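Local coordinates for protein sulfoquinovosidase (Escherichia coli, PDB 5AEG) that hydrolyses sulfoquinovosyl diacylglycerides and simpler sulfoquinovosides such as sulfoquinovosyl glycerol, releasing sulfoquinovose for sulfoglycolysis, at residues Leu22-Arg27 / Phe226-Thr231; Ala122-Asp127 / Ser189-Tyr194; Lys356-Gly361 / Asp413-Asn418. One frame throughout, in Å; residues are numbered along the deposited sequence.

In the fold
Contacts 1 and 2 are neighbours, their centres 10 Å apart, in the N-terminal beta-rich part of this family 31 glycosidase. Strands 221-228 and 193-197 lie side by side there: E227 of contact 1 hydrogen-bonds through OE1 to Y194 OH of contact 2, and K192 NZ reaches D230 O. The tip of the small N-terminal sheet, loop 122-127 and turn 189-193 meet there. Along the chain contact 2 is nested within the loop that contact 1 closes. Contact 3 follows later in the sequence, in the TIM-barrel domain, with its centre 44 Å from contact 1 and 42 Å from contact 2; it joins two barrel loops at the surface. All three lie away from the active site.

Contact 1. Residues Leu22-Arg27 / Phe226-Thr231; sequences LHFQQR and FECADT
The sulfur of C228 sits between two side chains of the 22-27 hairpin, the ring of F24 and the guanidinium of R27. F24 carries CG anti to its backbone N (chi1 168°), which sends the ring across to strand 221-228; CE2 lies 3.6 Å from C228 SG in an oblique sulfur-aromatic contact. The edge of the same ring meets E227 CA, and CE2 also packs on F226 CB, whereas the F226 ring itself leads off toward L103 and L105. Q25 lays its CG over one face of the F24 ring, toward its rim, and brings OE1 to 3.7 Å from C228 CB. Residues F24 to R27 form a type I' turn, the two-residue loop of a beta hairpin between strands 20-24 and 27-32, closed by the paired backbone bonds of F24 and R27. This hairpin belongs to the small N-terminal sheet, and here its tip rests on the end of strand 221-228. R27 bends at chi2 (67°), and its flat guanidinium covers C228 CB, which stands 3.4 Å above the centre of the plane. In that plane NH1 donates to Q25 O at 2.9 Å, a nearly straight bond (163°) that ties the group back to its own turn. NE is held by Q191 O, outside the hairpin, while NH2 gives a hydrogen to a water that in turn donates to D230 OD1.

Contact 2. Residues Ala122-Asp127 / Ser189-Tyr194; sequences AAQPED and STQKYY
Q191 reaches over to D127 and lays its amide against that of Q124, the two amide planes stacked and 29° apart. The segments are a type I turn, Q124 to D127, leading from strand 116-122 to strand 129-133, and the connection of the hairpin formed by strands 186-189 and 193-197, all in the galactose mutarotase-like N-terminal domain. The Q191 chain runs extended beyond CG, and this carries NE2 to D127 OD2, 2.7 Å away along a nearly straight bond (166°). The acceptor uses its syn lone pair and lies close to the amide plane of Q191, although carboxylate and amide are turned 58° against each other. The same oxygen is gripped from above the carboxylate plane by Q124 N at 3.0 Å, within its own turn. OD2 thus takes one bond from each segment. T190 OG1 packs 3.4 Å from D127 CA and is hydrogen-bonded to H128 N just beyond. S189 OG accepts from Q191 N, an ST turn at the start of this connection. Waters fill in between the polar groups. One links A122 O to Y193 OH, another bridges D127 OD2 and S189 OG, and a third, donating to D127 OD1 at 2.7 Å, is also hydrogen-bonded to T190 OG1 at 2.7 Å.

Contact 3. Residues Lys356-Gly361 / Asp413-Asn418; sequences KDASGG and DTYLHN
Y415 lays its ring along the backbone of D357 and A358, with CD1 3.6 Å from D357 C and CE1 3.4 Å from A358 CA. The ring meets both obliquely, and A358 CB adds an apolar touch to CE1 at 3.7 Å. The tyrosine holds CG anti to its carbonyl carbon (chi1 -69°), a setting that turns the ring to the 356-361 loop; K356 O lies near the ring plane, at its edge. The two backbones are joined by a single antiparallel bridge, K356 with Y415, a hydrogen-bonded pair. K356 N donates to Y415 O in the carbonyl plane at 3.0 Å. The return bond from Y415 N to K356 O, 2.8 Å, is more bent (146° at the hydrogen) and tilted from the carbonyl plane, and T414 CA-H also approaches this oxygen. The bridge links two loops of the TIM-barrel domain, one following helix 343-351 and the other between strand 401-404 and helix 422-444, at the protein surface. Past the bridge the first loop folds into a type I turn, D357 to G360, closed by the backbone bond from G360 N to D357 O. The D357 carboxylate joins in: OD1 accepts a hydrogen bond from S359 OG at 3.0 Å, from above the carboxylate plane, and a weak one from G361 N. K356 bends away at chi2, its NZ paired with D362. T414 turns from the bridge, OG1 on P411 O, while D413 OD1 is hydrogen-bonded to Y363 OH. A water accepts from A358 N and donates to D413 O, at 2.7 Å from the latter.

Contact 1. Residues Leu22-Arg27 / Phe226-Thr231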
loop_
_atom_site.group_PDB
_atom_site.type_symbol
_atom_site.label_atom_id
_atom_site.label_comp_id
_atom_site.label_asym_id
_atom_site.label_seq_id
_atom_site.Cartn_x
_atom_site.Cartn_y
_atom_site.Cartn_z
ATOM N N LEU A 22 -33.496 1.300 -2.203
ATOM C CA LEU A 22 -33.026 1.553 -0.891
ATOM C C LEU A 22 -32.155 2.826 -1.046
ATOM O O LEU A 22 -31.179 2.816 -1.871
ATOM C CB LEU A 22 -32.194 0.415 -0.364
ATOM C CG LEU A 22 -31.406 0.699 0.927
ATOM C CD1 LEU A 22 -32.312 0.900 2.150
ATOM C CD2 LEU A 22 -30.426 -0.422 1.192
ATOM N N HIS A 23 -32.504 3.878 -0.302
ATOM C CA HIS A 23 -31.714 5.094 -0.230
ATOM C C HIS A 23 -31.136 5.079 1.168
ATOM O O HIS A 23 -31.732 4.549 2.108
ATOM C CB HIS A 23 -32.549 6.389 -0.438
ATOM C CG HIS A 23 -32.971 6.656 -1.844
ATOM N ND1 HIS A 23 -34.051 6.042 -2.431
ATOM C CD2 HIS A 23 -32.478 7.500 -2.767
ATOM C CE1 HIS A 23 -34.211 6.500 -3.660
ATOM N NE2 HIS A 23 -33.250 7.386 -3.889
ATOM N N PHE A 24 -29.949 5.661 1.338
ATOM C CA PHE A 24 -29.263 5.723 2.632
ATOM C C PHE A 24 -28.735 7.190 2.661
ATOM O O PHE A 24 -27.984 7.621 1.747
ATOM C CB PHE A 24 -28.113 4.693 2.664
ATOM C CG PHE A 24 -27.157 4.850 3.809
ATOM C CD1 PHE A 24 -27.602 4.832 5.092
ATOM C CD2 PHE A 24 -25.773 4.995 3.588
ATOM C CE1 PHE A 24 -26.753 4.974 6.156
ATOM C CE2 PHE A 24 -24.918 5.129 4.651
ATOM C CZ PHE A 24 -25.407 5.134 5.947
ATOM N N GLN A 25 -29.234 7.984 3.602
ATOM C CA GLN A 25 -28.997 9.457 3.625
ATOM C C GLN A 25 -29.073 10.083 2.303
ATOM O O GLN A 25 -28.179 10.832 1.882
ATOM C CB GLN A 25 -27.696 9.772 4.246
ATOM C CG GLN A 25 -27.464 8.905 5.424
ATOM C CD GLN A 25 -26.727 9.577 6.491
ATOM O OE1 GLN A 25 -25.796 10.350 6.257
ATOM N NE2 GLN A 25 -27.167 9.327 7.707
ATOM N N GLN A 26 -30.119 9.702 1.595
ATOM C CA GLN A 26 -30.454 10.123 0.217
ATOM C C GLN A 26 -29.639 9.620 -0.918
ATOM O O GLN A 26 -29.967 9.938 -2.061
ATOM C CB GLN A 26 -30.592 11.641 0.061
ATOM C CG GLN A 26 -31.947 12.097 0.517
ATOM C CD GLN A 26 -31.756 13.132 1.545
ATOM O OE1 GLN A 26 -31.718 14.328 1.221
ATOM N NE2 GLN A 26 -31.532 12.694 2.794
ATOM N N ARG A 27 -28.598 8.817 -0.667
ATOM C CA ARG A 27 -27.916 8.195 -1.805
ATOM C C ARG A 27 -28.689 6.918 -2.205
ATOM O O ARG A 27 -28.985 6.107 -1.356
ATOM C CB ARG A 27 -26.517 7.718 -1.299
ATOM C CG ARG A 27 -25.480 8.782 -1.127
ATOM C CD ARG A 27 -25.722 9.786 -0.036
ATOM N NE ARG A 27 -24.495 10.533 0.298
ATOM C CZ ARG A 27 -24.374 11.395 1.313
ATOM N NH1 ARG A 27 -25.392 11.656 2.116
ATOM N NH2 ARG A 27 -23.207 11.955 1.563
ATOM N N PHE A 226 -21.537 0.691 4.891
ATOM C CA PHE A 226 -21.459 2.014 4.241
ATOM C C PHE A 226 -21.616 3.111 5.284
ATOM O O PHE A 226 -22.347 2.937 6.341
ATOM C CB PHE A 226 -22.529 2.251 3.203
ATOM C CG PHE A 226 -22.638 1.231 2.131
ATOM C CD1 PHE A 226 -23.095 -0.048 2.407
ATOM C CD2 PHE A 226 -22.349 1.563 0.815
ATOM C CE1 PHE A 226 -23.248 -0.958 1.414
ATOM C CE2 PHE A 226 -22.511 0.656 -0.197
ATOM C CZ PHE A 226 -22.960 -0.630 0.113
ATOM N N GLU A 227 -20.897 4.220 5.093
ATOM C CA GLU A 227 -21.208 5.460 5.842
ATOM C C GLU A 227 -21.083 6.574 4.881
ATOM O O GLU A 227 -20.275 6.513 3.953
ATOM C CB GLU A 227 -20.283 5.772 6.962
ATOM C CG GLU A 227 -20.559 5.184 8.272
ATOM C CD GLU A 227 -19.614 5.672 9.358
ATOM O OE1 GLU A 227 -18.480 5.127 9.440
ATOM O OE2 GLU A 227 -20.054 6.487 10.214
ATOM N N CYS A 228 -21.828 7.658 5.141
ATOM C CA CYS A 228 -21.766 8.876 4.368
ATOM C C CYS A 228 -21.158 9.995 5.224
ATOM O O CYS A 228 -20.981 9.862 6.443
ATOM C CB CYS A 228 -23.159 9.342 3.931
ATOM S SG CYS A 228 -24.094 8.179 2.944
ATOM N N ALA A 229 -20.788 11.074 4.538
ATOM C CA ALA A 229 -20.354 12.279 5.206
ATOM C C ALA A 229 -20.504 13.484 4.309
ATOM O O ALA A 229 -20.724 13.375 3.101
ATOM C CB ALA A 229 -18.926 12.111 5.810
ATOM N N ASP A 230 -20.435 14.654 4.938
ATOM C CA ASP A 230 -20.584 15.941 4.298
ATOM C C ASP A 230 -19.374 16.404 3.562
ATOM O O ASP A 230 -19.522 17.110 2.510
ATOM C CB ASP A 230 -20.945 17.034 5.339
ATOM C CG ASP A 230 -22.418 16.912 5.798
ATOM O OD1 ASP A 230 -23.215 16.230 5.051
ATOM O OD2 ASP A 230 -22.739 17.443 6.892
ATOM N N THR A 231 -18.206 15.926 4.011
ATOM C CA THR A 231 -16.923 16.243 3.340
ATOM C C THR A 231 -16.051 14.962 3.242
ATOM O O THR A 231 -16.204 14.035 4.026
ATOM C CB THR A 231 -16.099 17.260 4.131
ATOM O OG1 THR A 231 -15.775 16.703 5.387
ATOM C CG2 THR A 231 -16.875 18.590 4.374
HETATM O O HOH W 1 -23.801 13.231 4.302
#

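Contact 2. Residues Ala122-Asp127 / Ser189-Tyr194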
loop_
_atom_site.group_PDB
_atom_site.type_symbol
_atom_site.label_atom_id
_atom_site.label_comp_id
_atom_site.label_asym_id
_atom_site.label_seq_id
_atom_site.Cartn_x
_atom_site.Cartn_y
_atom_site.Cartn_z
ATOM N N ALA A 122 -26.386 0.827 -7.184
ATOM C CA ALA A 122 -26.801 1.862 -8.091
ATOM C C ALA A 122 -25.611 2.938 -8.141
ATOM O O ALA A 122 -24.954 3.153 -7.143
ATOM C CB ALA A 122 -28.066 2.531 -7.579
ATOM N N ALA A 123 -25.450 3.564 -9.270
ATOM C CA ALA A 123 -24.547 4.672 -9.433
ATOM C C ALA A 123 -25.006 5.686 -10.423
ATOM O O ALA A 123 -25.883 5.399 -11.212
ATOM C CB ALA A 123 -23.194 4.116 -9.918
ATOM N N GLN A 124 -24.277 6.819 -10.505
ATOM C CA GLN A 124 -24.520 7.841 -11.558
ATOM C C GLN A 124 -23.357 7.942 -12.506
ATOM O O GLN A 124 -22.212 7.782 -12.086
ATOM C CB GLN A 124 -24.744 9.225 -10.968
ATOM C CG GLN A 124 -25.868 9.343 -9.935
ATOM C CD GLN A 124 -25.702 10.611 -9.029
ATOM O OE1 GLN A 124 -24.539 11.182 -8.776
ATOM N NE2 GLN A 124 -26.835 11.072 -8.526
ATOM N N PRO A 125 -23.606 8.230 -13.779
ATOM C CA PRO A 125 -22.535 8.282 -14.733
ATOM C C PRO A 125 -21.392 9.229 -14.370
ATOM O O PRO A 125 -20.286 8.930 -14.714
ATOM C CB PRO A 125 -23.218 8.748 -16.025
ATOM C CG PRO A 125 -24.597 8.205 -15.877
ATOM C CD PRO A 125 -24.917 8.435 -14.452
ATOM N N GLU A 126 -21.676 10.334 -13.699
ATOM C CA GLU A 126 -20.631 11.323 -13.312
ATOM C C GLU A 126 -19.765 10.952 -12.080
ATOM O O GLU A 126 -18.775 11.626 -11.780
ATOM C CB GLU A 126 -21.255 12.690 -13.026
ATOM C CG GLU A 126 -22.213 12.680 -11.876
ATOM C CD GLU A 126 -23.716 12.409 -12.307
ATOM O OE1 GLU A 126 -24.033 11.828 -13.402
ATOM O OE2 GLU A 126 -24.578 12.798 -11.512
ATOM N N ASP A 127 -20.118 9.905 -11.352
ATOM C CA ASP A 127 -19.434 9.640 -10.125
ATOM C C ASP A 127 -17.960 9.233 -10.412
ATOM O O ASP A 127 -17.704 8.509 -11.354
ATOM C CB ASP A 127 -20.090 8.490 -9.358
ATOM C CG ASP A 127 -21.522 8.781 -8.912
ATOM O OD1 ASP A 127 -21.913 9.964 -8.801
ATOM O OD2 ASP A 127 -22.210 7.804 -8.550
ATOM N N SER A 189 -16.878 6.862 -3.027
ATOM C CA SER A 189 -17.554 7.427 -4.173
ATOM C C SER A 189 -17.693 8.969 -3.984
ATOM O O SER A 189 -17.828 9.444 -2.840
ATOM C CB SER A 189 -19.027 6.867 -4.199
ATOM O OG SER A 189 -19.804 7.632 -5.155
ATOM N N THR A 190 -17.789 9.665 -5.105
ATOM C CA THR A 190 -18.070 11.113 -5.060
ATOM C C THR A 190 -19.530 11.462 -4.683
ATOM O O THR A 190 -19.808 12.637 -4.563
ATOM C CB THR A 190 -17.599 11.843 -6.289
ATOM O OG1 THR A 190 -18.140 11.302 -7.485
ATOM C CG2 THR A 190 -16.013 11.823 -6.341
ATOM N N GLN A 191 -20.406 10.454 -4.482
ATOM C CA GLN A 191 -21.681 10.671 -3.702
ATOM C C GLN A 191 -21.411 10.787 -2.227
ATOM O O GLN A 191 -22.306 10.830 -1.428
ATOM C CB GLN A 191 -22.628 9.536 -4.023
ATOM C CG GLN A 191 -23.035 9.551 -5.491
ATOM C CD GLN A 191 -24.300 8.712 -5.782
ATOM O OE1 GLN A 191 -25.193 8.651 -4.996
ATOM N NE2 GLN A 191 -24.310 8.024 -6.897
ATOM N N LYS A 192 -20.110 10.777 -1.830
ATOM C CA LYS A 192 -19.644 10.988 -0.500
ATOM C C LYS A 192 -20.067 9.892 0.491
ATOM O O LYS A 192 -20.721 10.133 1.541
ATOM C CB LYS A 192 -19.971 12.421 -0.008
ATOM C CG LYS A 192 -19.101 13.461 -0.671
ATOM C CD LYS A 192 -19.389 14.867 -0.129
ATOM C CE LYS A 192 -18.511 15.905 -0.796
ATOM N NZ LYS A 192 -18.822 17.230 -0.177
ATOM N N TYR A 193 -19.744 8.648 0.123
ATOM C CA TYR A 193 -19.868 7.541 1.012
ATOM C C TYR A 193 -18.649 6.662 0.772
ATOM O O TYR A 193 -18.008 6.780 -0.280
ATOM C CB TYR A 193 -21.127 6.744 0.781
ATOM C CG TYR A 193 -21.236 5.981 -0.523
ATOM C CD1 TYR A 193 -20.647 4.715 -0.666
ATOM C CD2 TYR A 193 -21.942 6.472 -1.603
ATOM C CE1 TYR A 193 -20.769 4.001 -1.868
ATOM C CE2 TYR A 193 -22.108 5.740 -2.781
ATOM C CZ TYR A 193 -21.467 4.471 -2.890
ATOM O OH TYR A 193 -21.535 3.741 -4.098
ATOM N N TYR A 194 -18.428 5.772 1.692
ATOM C CA TYR A 194 -17.473 4.668 1.461
ATOM C C TYR A 194 -18.222 3.405 1.577
ATOM O O TYR A 194 -19.243 3.330 2.312
ATOM C CB TYR A 194 -16.347 4.670 2.515
ATOM C CG TYR A 194 -16.646 4.292 3.997
ATOM C CD1 TYR A 194 -16.932 2.986 4.378
ATOM C CD2 TYR A 194 -16.597 5.241 5.023
ATOM C CE1 TYR A 194 -17.227 2.673 5.704
ATOM C CE2 TYR A 194 -16.883 4.906 6.358
ATOM C CZ TYR A 194 -17.231 3.627 6.682
ATOM O OH TYR A 194 -17.521 3.200 7.977
HETATM O O HOH W 2 -23.450 4.792 -5.714
HETATM O O HOH W 3 -21.259 6.007 -6.858
HETATM O O HOH W 4 -20.613 12.201 -8.065
#

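Contact 3. Residues Lys356-Gly361 / Asp413-Asn418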
loop_
_atom_site.group_PDB
_atom_site.type_symbol
_atom_site.label_atom_id
_atom_site.label_comp_id
_atom_site.label_asym_id
_atom_site.label_seq_id
_atom_site.Cartn_x
_atom_site.Cartn_y
_atom_site.Cartn_z
ATOM N N LYS A 356 1.391 -26.294 6.077
ATOM C CA LYS A 356 1.578 -27.589 5.380
ATOM C C LYS A 356 1.097 -27.665 3.972
ATOM O O LYS A 356 0.379 -26.787 3.472
ATOM C CB LYS A 356 0.866 -28.651 6.208
ATOM C CG LYS A 356 1.761 -29.074 7.382
ATOM C CD LYS A 356 1.074 -28.981 8.714
ATOM C CE LYS A 356 1.891 -29.709 9.797
ATOM N NZ LYS A 356 3.375 -29.762 9.628
ATOM N N ASP A 357 1.537 -28.715 3.286
ATOM C CA ASP A 357 1.099 -29.038 1.953
ATOM C C ASP A 357 0.025 -30.140 1.996
ATOM O O ASP A 357 -0.376 -30.532 3.088
ATOM C CB ASP A 357 2.265 -29.310 1.000
ATOM C CG ASP A 357 3.041 -30.610 1.270
ATOM O OD1 ASP A 357 2.616 -31.475 2.059
ATOM O OD2 ASP A 357 4.094 -30.713 0.600
ATOM N N ALA A 358 -0.529 -30.487 0.848
ATOM C CA ALA A 358 -1.725 -31.388 0.823
ATOM C C ALA A 358 -1.353 -32.751 1.430
ATOM O O ALA A 358 -2.101 -33.300 2.247
ATOM C CB ALA A 358 -2.252 -31.543 -0.596
ATOM N N SER A 359 -0.143 -33.215 1.120
ATOM C CA SER A 359 0.357 -34.481 1.694
ATOM C C SER A 359 0.832 -34.410 3.156
ATOM O O SER A 359 1.434 -35.336 3.606
ATOM C CB SER A 359 1.449 -35.046 0.787
ATOM O OG SER A 359 2.548 -34.168 0.732
ATOM N N GLY A 360 0.541 -33.326 3.892
ATOM C CA GLY A 360 0.936 -33.137 5.311
ATOM C C GLY A 360 2.412 -32.763 5.632
ATOM O O GLY A 360 2.755 -32.629 6.765
ATOM N N GLY A 361 3.282 -32.621 4.652
ATOM C CA GLY A 361 4.645 -32.157 4.896
ATOM C C GLY A 361 4.668 -30.639 5.151
ATOM O O GLY A 361 3.673 -29.940 4.891
ATOM N N ASP A 413 -2.201 -23.309 -2.162
ATOM C CA ASP A 413 -2.225 -24.769 -1.834
ATOM C C ASP A 413 -1.502 -25.066 -0.517
ATOM O O ASP A 413 -1.061 -26.196 -0.312
ATOM C CB ASP A 413 -1.689 -25.584 -3.010
ATOM C CG ASP A 413 -0.294 -25.288 -3.342
ATOM O OD1 ASP A 413 0.280 -24.369 -2.739
ATOM O OD2 ASP A 413 0.262 -25.928 -4.249
ATOM N N THR A 414 -1.419 -24.067 0.390
ATOM C CA THR A 414 -1.069 -24.332 1.772
ATOM C C THR A 414 -2.309 -24.756 2.547
ATOM O O THR A 414 -3.443 -24.443 2.136
ATOM C CB THR A 414 -0.515 -23.081 2.500
ATOM O OG1 THR A 414 -1.433 -21.987 2.306
ATOM C CG2 THR A 414 0.870 -22.751 1.957
ATOM N N TYR A 415 -2.052 -25.441 3.675
ATOM C CA TYR A 415 -3.029 -25.883 4.626
ATOM C C TYR A 415 -2.601 -25.284 5.934
ATOM O O TYR A 415 -1.461 -25.466 6.372
ATOM C CB TYR A 415 -3.087 -27.433 4.685
ATOM C CG TYR A 415 -3.653 -27.938 3.423
ATOM C CD1 TYR A 415 -2.867 -28.048 2.312
ATOM C CD2 TYR A 415 -5.024 -28.182 3.295
ATOM C CE1 TYR A 415 -3.404 -28.410 1.095
ATOM C CE2 TYR A 415 -5.562 -28.576 2.085
ATOM C CZ TYR A 415 -4.737 -28.671 0.993
ATOM O OH TYR A 415 -5.193 -29.063 -0.223
ATOM N N LEU A 416 -3.544 -24.555 6.530
ATOM C CA LEU A 416 -3.307 -23.705 7.643
ATOM C C LEU A 416 -3.911 -24.253 8.913
ATOM O O LEU A 416 -4.956 -24.909 8.873
ATOM C CB LEU A 416 -3.934 -22.325 7.384
ATOM C CG LEU A 416 -3.272 -21.763 6.124
ATOM C CD1 LEU A 416 -4.113 -20.769 5.439
ATOM C CD2 LEU A 416 -1.845 -21.308 6.435
ATOM N N HIS A 417 -3.276 -23.881 10.018
ATOM C CA HIS A 417 -3.644 -24.319 11.356
ATOM C C HIS A 417 -5.065 -23.979 11.753
ATOM O O HIS A 417 -5.683 -24.758 12.457
ATOM C CB HIS A 417 -2.718 -23.743 12.368
ATOM C CG HIS A 417 -2.860 -24.310 13.736
ATOM N ND1 HIS A 417 -3.700 -23.773 14.680
ATOM C CD2 HIS A 417 -2.240 -25.357 14.331
ATOM C CE1 HIS A 417 -3.628 -24.481 15.796
ATOM N NE2 HIS A 417 -2.737 -25.438 15.610
ATOM N N ASN A 418 -5.580 -22.833 11.337
ATOM C CA ASN A 418 -6.922 -22.491 11.684
ATOM C C ASN A 418 -7.986 -23.238 10.824
ATOM O O ASN A 418 -9.108 -22.985 10.991
ATOM C CB ASN A 418 -7.119 -20.961 11.658
ATOM C CG ASN A 418 -7.046 -20.380 10.222
ATOM O OD1 ASN A 418 -6.803 -21.089 9.287
ATOM N ND2 ASN A 418 -7.313 -19.097 10.081
HETATM O O HOH W 5 -0.209 -28.615 -1.197
#